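Local coordinates for uncharacterized ATP-binding protein MJECL15 (Methanocaldococcus jannaschii, PDB 3H92) that is of unknown function but is named as an ATP-binding protein, with a C-terminal domain assigned to the helix-turn-helix clan, at residues H16-L20 with F61-I67; Y47-K51 with K74-P79. All blocks are in the same frame, centred on the assembly; numbering follows the deposited sequence.

Contact 1: residues H16-L20 with F61-I67; sequences HLEEL and FLIKENI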
loop_
_atom_site.group_PDB
_atom_site.type_symbol
_atom_site.label_atom_id
_atom_site.label_comp_id
_atom_site.label_asym_id
_atom_site.label_seq_id
_atom_site.Cartn_x
_atom_site.Cartn_y
_atom_site.Cartn_z
ATOM N N HIS A 16 5.901 8.197 5.251
ATOM C CA HIS A 16 4.816 7.333 5.719
ATOM C C HIS A 16 4.990 5.882 5.241
ATOM O O HIS A 16 4.955 4.976 6.034
ATOM C CB HIS A 16 3.462 7.861 5.283
ATOM C CG HIS A 16 2.308 7.010 5.733
ATOM N ND1 HIS A 16 1.163 6.842 4.977
ATOM C CD2 HIS A 16 2.119 6.276 6.863
ATOM C CE1 HIS A 16 0.327 6.035 5.614
ATOM N NE2 HIS A 16 0.881 5.677 6.760
ATOM N N LEU A 17 5.194 5.702 3.946
ATOM C CA LEU A 17 5.362 4.397 3.366
ATOM C C LEU A 17 6.660 3.793 3.894
ATOM O O LEU A 17 6.657 2.664 4.342
ATOM C CB LEU A 17 5.394 4.496 1.831
ATOM C CG LEU A 17 4.770 3.394 0.953
ATOM C CD1 LEU A 17 5.550 3.320 -0.356
ATOM C CD2 LEU A 17 4.640 1.991 1.633
ATOM N N GLU A 18 7.757 4.543 3.862
ATOM C CA GLU A 18 9.007 4.130 4.537
ATOM C C GLU A 18 8.818 3.625 5.978
ATOM O O GLU A 18 9.294 2.552 6.341
ATOM C CB GLU A 18 10.021 5.285 4.594
ATOM C CG GLU A 18 10.691 5.619 3.259
ATOM C CD GLU A 18 11.609 6.855 3.327
ATOM O OE1 GLU A 18 11.497 7.743 2.421
ATOM O OE2 GLU A 18 12.438 6.918 4.292
ATOM N N GLU A 19 8.126 4.408 6.789
ATOM C CA GLU A 19 7.930 4.037 8.172
ATOM C C GLU A 19 7.114 2.765 8.300
ATOM O O GLU A 19 7.457 1.860 9.084
ATOM C CB GLU A 19 7.281 5.160 9.002
ATOM C CG GLU A 19 7.421 4.841 10.527
ATOM C CD GLU A 19 6.961 5.927 11.497
ATOM O OE1 GLU A 19 7.042 5.637 12.725
ATOM O OE2 GLU A 19 6.532 7.032 11.054
ATOM N N LEU A 20 6.040 2.692 7.524
ATOM C CA LEU A 20 5.157 1.539 7.514
ATOM C C LEU A 20 5.957 0.315 7.092
ATOM O O LEU A 20 5.842 -0.752 7.688
ATOM C CB LEU A 20 4.016 1.740 6.497
ATOM C CG LEU A 20 2.652 1.064 6.732
ATOM C CD1 LEU A 20 2.104 0.483 5.453
ATOM C CD2 LEU A 20 2.724 0.018 7.834
ATOM N N PHE A 61 -4.722 -4.690 6.290
ATOM C CA PHE A 61 -3.650 -3.940 6.916
ATOM C C PHE A 61 -3.332 -2.628 6.216
ATOM O O PHE A 61 -3.211 -1.566 6.809
ATOM C CB PHE A 61 -2.411 -4.844 6.954
ATOM C CG PHE A 61 -1.195 -4.165 7.469
ATOM C CD1 PHE A 61 -1.036 -3.960 8.826
ATOM C CD2 PHE A 61 -0.229 -3.666 6.586
ATOM C CE1 PHE A 61 0.088 -3.293 9.326
ATOM C CE2 PHE A 61 0.867 -2.985 7.061
ATOM C CZ PHE A 61 1.030 -2.795 8.432
ATOM N N LEU A 62 -3.185 -2.708 4.913
ATOM C CA LEU A 62 -2.878 -1.538 4.103
ATOM C C LEU A 62 -3.975 -0.521 4.053
ATOM O O LEU A 62 -3.730 0.640 3.835
ATOM C CB LEU A 62 -2.554 -2.007 2.691
ATOM C CG LEU A 62 -1.268 -2.826 2.596
ATOM C CD1 LEU A 62 -1.058 -3.236 1.135
ATOM C CD2 LEU A 62 -0.076 -2.006 3.123
ATOM N N ILE A 63 -5.201 -0.976 4.223
ATOM C CA ILE A 63 -6.343 -0.084 4.333
ATOM C C ILE A 63 -6.280 0.595 5.695
ATOM O O ILE A 63 -6.387 1.828 5.793
ATOM C CB ILE A 63 -7.695 -0.893 4.200
ATOM C CG1 ILE A 63 -7.998 -1.243 2.743
ATOM C CG2 ILE A 63 -8.918 -0.143 4.828
ATOM C CD1 ILE A 63 -9.058 -2.261 2.570
ATOM N N LYS A 64 -6.166 -0.220 6.753
ATOM C CA LYS A 64 -6.038 0.275 8.121
ATOM C C LYS A 64 -4.921 1.330 8.222
ATOM O O LYS A 64 -5.054 2.318 8.912
ATOM C CB LYS A 64 -5.815 -0.901 9.091
ATOM C CG LYS A 64 -5.106 -0.590 10.443
ATOM C CD LYS A 64 -4.559 -1.903 11.243
ATOM C CE LYS A 64 -3.004 -1.878 11.633
ATOM N NZ LYS A 64 -2.506 -2.822 12.723
ATOM N N GLU A 65 -3.850 1.135 7.495
ATOM C CA GLU A 65 -2.700 1.995 7.576
ATOM C C GLU A 65 -2.710 3.106 6.555
ATOM O O GLU A 65 -1.709 3.748 6.307
ATOM C CB GLU A 65 -1.476 1.125 7.394
ATOM C CG GLU A 65 -1.380 0.094 8.479
ATOM C CD GLU A 65 -0.993 0.702 9.836
ATOM O OE1 GLU A 65 -0.634 1.924 9.930
ATOM O OE2 GLU A 65 -1.058 -0.062 10.832
ATOM N N ASN A 66 -3.871 3.338 5.983
ATOM C CA ASN A 66 -4.125 4.437 5.020
ATOM C C ASN A 66 -3.236 4.521 3.803
ATOM O O ASN A 66 -2.939 5.609 3.306
ATOM C CB ASN A 66 -4.169 5.797 5.729
ATOM C CG ASN A 66 -5.282 5.879 6.758
ATOM O OD1 ASN A 66 -5.020 6.160 7.937
ATOM N ND2 ASN A 66 -6.513 5.597 6.341
ATOM N N ILE A 67 -2.886 3.360 3.273
ATOM C CA ILE A 67 -2.085 3.281 2.049
ATOM C C ILE A 67 -3.057 3.009 0.894
ATOM O O ILE A 67 -2.912 3.575 -0.201
ATOM C CB ILE A 67 -1.042 2.194 2.176
ATOM C CG1 ILE A 67 -0.052 2.514 3.300
ATOM C CG2 ILE A 67 -0.282 1.947 0.855
ATOM C CD1 ILE A 67 0.801 3.830 3.099
#
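The H16 imidazole turns its edge to E65 O, which lies in the ring plane 3.1 Å from H16 CE1, and the F61 ring receives L20. E65 and N66 belong to a Schellman motif that closes helix 56-64, with N66 at positive phi as C-prime: I67 N bonds to L62 O and N66 N to I63 O. The I67 methyl CD1 approaches the H16 ring obliquely, 3.4 Å from H16 CE1. E65, of the same segment as F61, lays CG over one face of the phenyl ring, 3.7 Å above the plane and displaced toward the rim; from across the contact L20 CD2 comes in obliquely and stops 3.3 Å from F61 CZ. The turn sends the chain into strand 68-71, an arrangement consistent with a winged-helix fold, and helix 8-27 packs against it. H16 holds CG anti to the backbone N (chi1 180°), which carries the ring across to the turn, and E13 takes the hydrogen bond of ND1. Putting an alanine at H16 is likely to leave the I67 methyl uncovered on this side and the E13 carboxylate without its imidazole mate. One turn on, L20 splits its branches, CD2 going to F61 and CD1 to a cluster of L62, E65 and I67. The leucine and isoleucine meet tip to tip, L20 CD1 lying 3.7 Å from I67 CG1.

Contact 2: residues Y47-K51 with K74-P79; sequences YELPK and KGTLKP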
loop_
_atom_site.group_PDB
_atom_site.type_symbol
_atom_site.label_atom_id
_atom_site.label_comp_id
_atom_site.label_asym_id
_atom_site.label_seq_id
_atom_site.Cartn_x
_atom_site.Cartn_y
_atom_site.Cartn_z
ATOM N N TYR A 47 -3.313 1.416 -11.389
ATOM C CA TYR A 47 -3.753 2.299 -10.292
ATOM C C TYR A 47 -4.871 1.768 -9.450
ATOM O O TYR A 47 -4.906 1.986 -8.261
ATOM C CB TYR A 47 -4.216 3.597 -10.906
ATOM C CG TYR A 47 -4.785 4.598 -9.953
ATOM C CD1 TYR A 47 -3.982 5.285 -9.104
ATOM C CD2 TYR A 47 -6.124 4.896 -9.963
ATOM C CE1 TYR A 47 -4.473 6.269 -8.282
ATOM C CE2 TYR A 47 -6.646 5.874 -9.107
ATOM C CZ TYR A 47 -5.790 6.544 -8.278
ATOM O OH TYR A 47 -6.270 7.489 -7.447
ATOM N N GLU A 48 -5.845 1.136 -10.087
ATOM C CA GLU A 48 -6.988 0.562 -9.383
ATOM C C GLU A 48 -7.114 -0.876 -9.793
ATOM O O GLU A 48 -6.914 -1.210 -10.958
ATOM C CB GLU A 48 -8.270 1.277 -9.800
ATOM C CG GLU A 48 -9.510 0.865 -9.008
ATOM C CD GLU A 48 -10.769 1.668 -9.403
ATOM O OE1 GLU A 48 -10.629 2.712 -10.129
ATOM O OE2 GLU A 48 -11.886 1.242 -8.983
ATOM N N LEU A 49 -7.466 -1.736 -8.848
ATOM C CA LEU A 49 -7.524 -3.125 -9.193
ATOM C C LEU A 49 -8.501 -3.903 -8.367
ATOM O O LEU A 49 -8.948 -3.439 -7.340
ATOM C CB LEU A 49 -6.108 -3.743 -9.180
ATOM C CG LEU A 49 -5.118 -3.478 -8.093
ATOM C CD1 LEU A 49 -5.568 -4.307 -6.899
ATOM C CD2 LEU A 49 -3.676 -3.826 -8.567
ATOM N N PRO A 50 -8.899 -5.088 -8.867
ATOM C CA PRO A 50 -9.829 -5.882 -8.077
ATOM C C PRO A 50 -9.260 -6.157 -6.701
ATOM O O PRO A 50 -8.054 -6.373 -6.570
ATOM C CB PRO A 50 -9.992 -7.156 -8.896
ATOM C CG PRO A 50 -9.676 -6.725 -10.340
ATOM C CD PRO A 50 -8.581 -5.702 -10.172
ATOM N N LYS A 51 -10.088 -6.194 -5.670
ATOM C CA LYS A 51 -9.525 -6.470 -4.328
ATOM C C LYS A 51 -9.027 -7.896 -4.091
ATOM O O LYS A 51 -8.195 -8.136 -3.199
ATOM C CB LYS A 51 -10.531 -6.076 -3.251
ATOM C CG LYS A 51 -11.865 -6.792 -3.247
ATOM C CD LYS A 51 -12.590 -6.495 -1.906
ATOM C CE LYS A 51 -13.683 -7.510 -1.568
ATOM N NZ LYS A 51 -14.191 -7.318 -0.132
ATOM N N LYS A 74 -17.545 -0.992 -6.264
ATOM C CA LYS A 74 -16.821 -1.571 -7.393
ATOM C C LYS A 74 -15.942 -2.767 -7.025
ATOM O O LYS A 74 -15.423 -3.431 -7.904
ATOM C CB LYS A 74 -15.904 -0.541 -8.073
ATOM C CG LYS A 74 -16.528 0.842 -8.373
ATOM C CD LYS A 74 -15.428 1.926 -8.592
ATOM C CE LYS A 74 -14.716 1.756 -9.946
ATOM N NZ LYS A 74 -13.715 2.861 -10.222
ATOM N N GLY A 75 -15.744 -3.036 -5.747
ATOM C CA GLY A 75 -14.872 -4.112 -5.306
ATOM C C GLY A 75 -13.417 -3.927 -5.678
ATOM O O GLY A 75 -12.727 -4.920 -5.936
ATOM N N THR A 76 -12.937 -2.682 -5.717
ATOM C CA THR A 76 -11.553 -2.399 -6.135
ATOM C C THR A 76 -10.741 -1.728 -5.037
ATOM O O THR A 76 -11.289 -1.152 -4.085
ATOM C CB THR A 76 -11.504 -1.491 -7.396
ATOM O OG1 THR A 76 -12.206 -0.260 -7.147
ATOM C CG2 THR A 76 -12.150 -2.186 -8.584
ATOM N N LEU A 77 -9.426 -1.830 -5.190
ATOM C CA LEU A 77 -8.476 -1.156 -4.333
ATOM C C LEU A 77 -7.692 -0.182 -5.187
ATOM O O LEU A 77 -7.476 -0.426 -6.377
ATOM C CB LEU A 77 -7.474 -2.140 -3.735
ATOM C CG LEU A 77 -8.074 -3.242 -2.830
ATOM C CD1 LEU A 77 -7.030 -4.346 -2.583
ATOM C CD2 LEU A 77 -8.520 -2.654 -1.508
ATOM N N LYS A 78 -7.246 0.885 -4.551
ATOM C CA LYS A 78 -6.367 1.863 -5.209
ATOM C C LYS A 78 -5.634 2.590 -4.093
ATOM O O LYS A 78 -6.053 2.510 -2.967
ATOM C CB LYS A 78 -7.150 2.859 -6.100
ATOM C CG LYS A 78 -8.139 3.775 -5.419
ATOM C CD LYS A 78 -8.903 4.504 -6.506
ATOM C CE LYS A 78 -9.822 5.514 -5.947
ATOM N NZ LYS A 78 -10.789 6.014 -7.010
ATOM N N PRO A 79 -4.547 3.269 -4.427
ATOM C CA PRO A 79 -3.828 4.042 -3.436
ATOM C C PRO A 79 -4.763 5.096 -2.842
ATOM O O PRO A 79 -5.688 5.558 -3.509
ATOM C CB PRO A 79 -2.687 4.693 -4.230
ATOM C CG PRO A 79 -2.508 3.810 -5.459
ATOM C CD PRO A 79 -3.947 3.417 -5.783
HETATM O O HOH W 1 -5.619 7.666 -4.991
#
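E48 and K74 cross at about a right angle, the extended glutamate standing beside T76 while the lysine, bent at chi3 (73°), curls over to the E48 carboxylate. K74 NZ forms a salt bridge with E48 OE2 (2.7 Å), on its syn lone pair, and a weak bond to OE1. T76 OG1 donates to the same OE2; its modelled length is very short and doubtful in detail. Beside this group the backbones pair antiparallel: L49 and L77 exchange two bonds (L49 N to L77 O 2.8 Å, L77 N to L49 O 2.7 Å), and K51 N adds a third to G75 O. G75 and T76 face N71 as a G1 beta bulge in the hairpin of strands 68-71 and 76-79, consistent with the wing of a winged-helix fold. L49 and L77 share the sheet face covered by F43. Beyond them the Y47 ring crosses both K78 and P79: K78 CB lies over one face, and P79 CD makes an off-centre CH-pi contact, 4.2 Å from the ring centroid. A water joins Y47 OH to P79 O. K78 NZ, 4.5 Å from E48 OE1 and too far for a salt bridge, adds positive charge nearby; with the K74 bridge it probably keeps the E48 carboxylate ionised, and the bridge probably limits its rotation.

How the contacts relate
The centres of contact 1 and contact 2 lie about 16 Å apart, on opposite sides of the chain's centre, and their segments alternate along the sequence. Contact 1 ties helix 8-27 to the end of helix 56-64; contact 2 adds the short strand 49-50 to the edge of the sheet. They touch where I63 CD1 lies 4.1 Å from L77 CD2 and I67 O 4.2 Å from P79 CB. Helix 33-45 backs both, through L40 at I67 and F43 at L77, and V84 of helix 82-91 touches I67 and P79 alike. A bound polyether, probably from the crystallisation liquor, sits about 6 Å from the K51 side chain in contact 2.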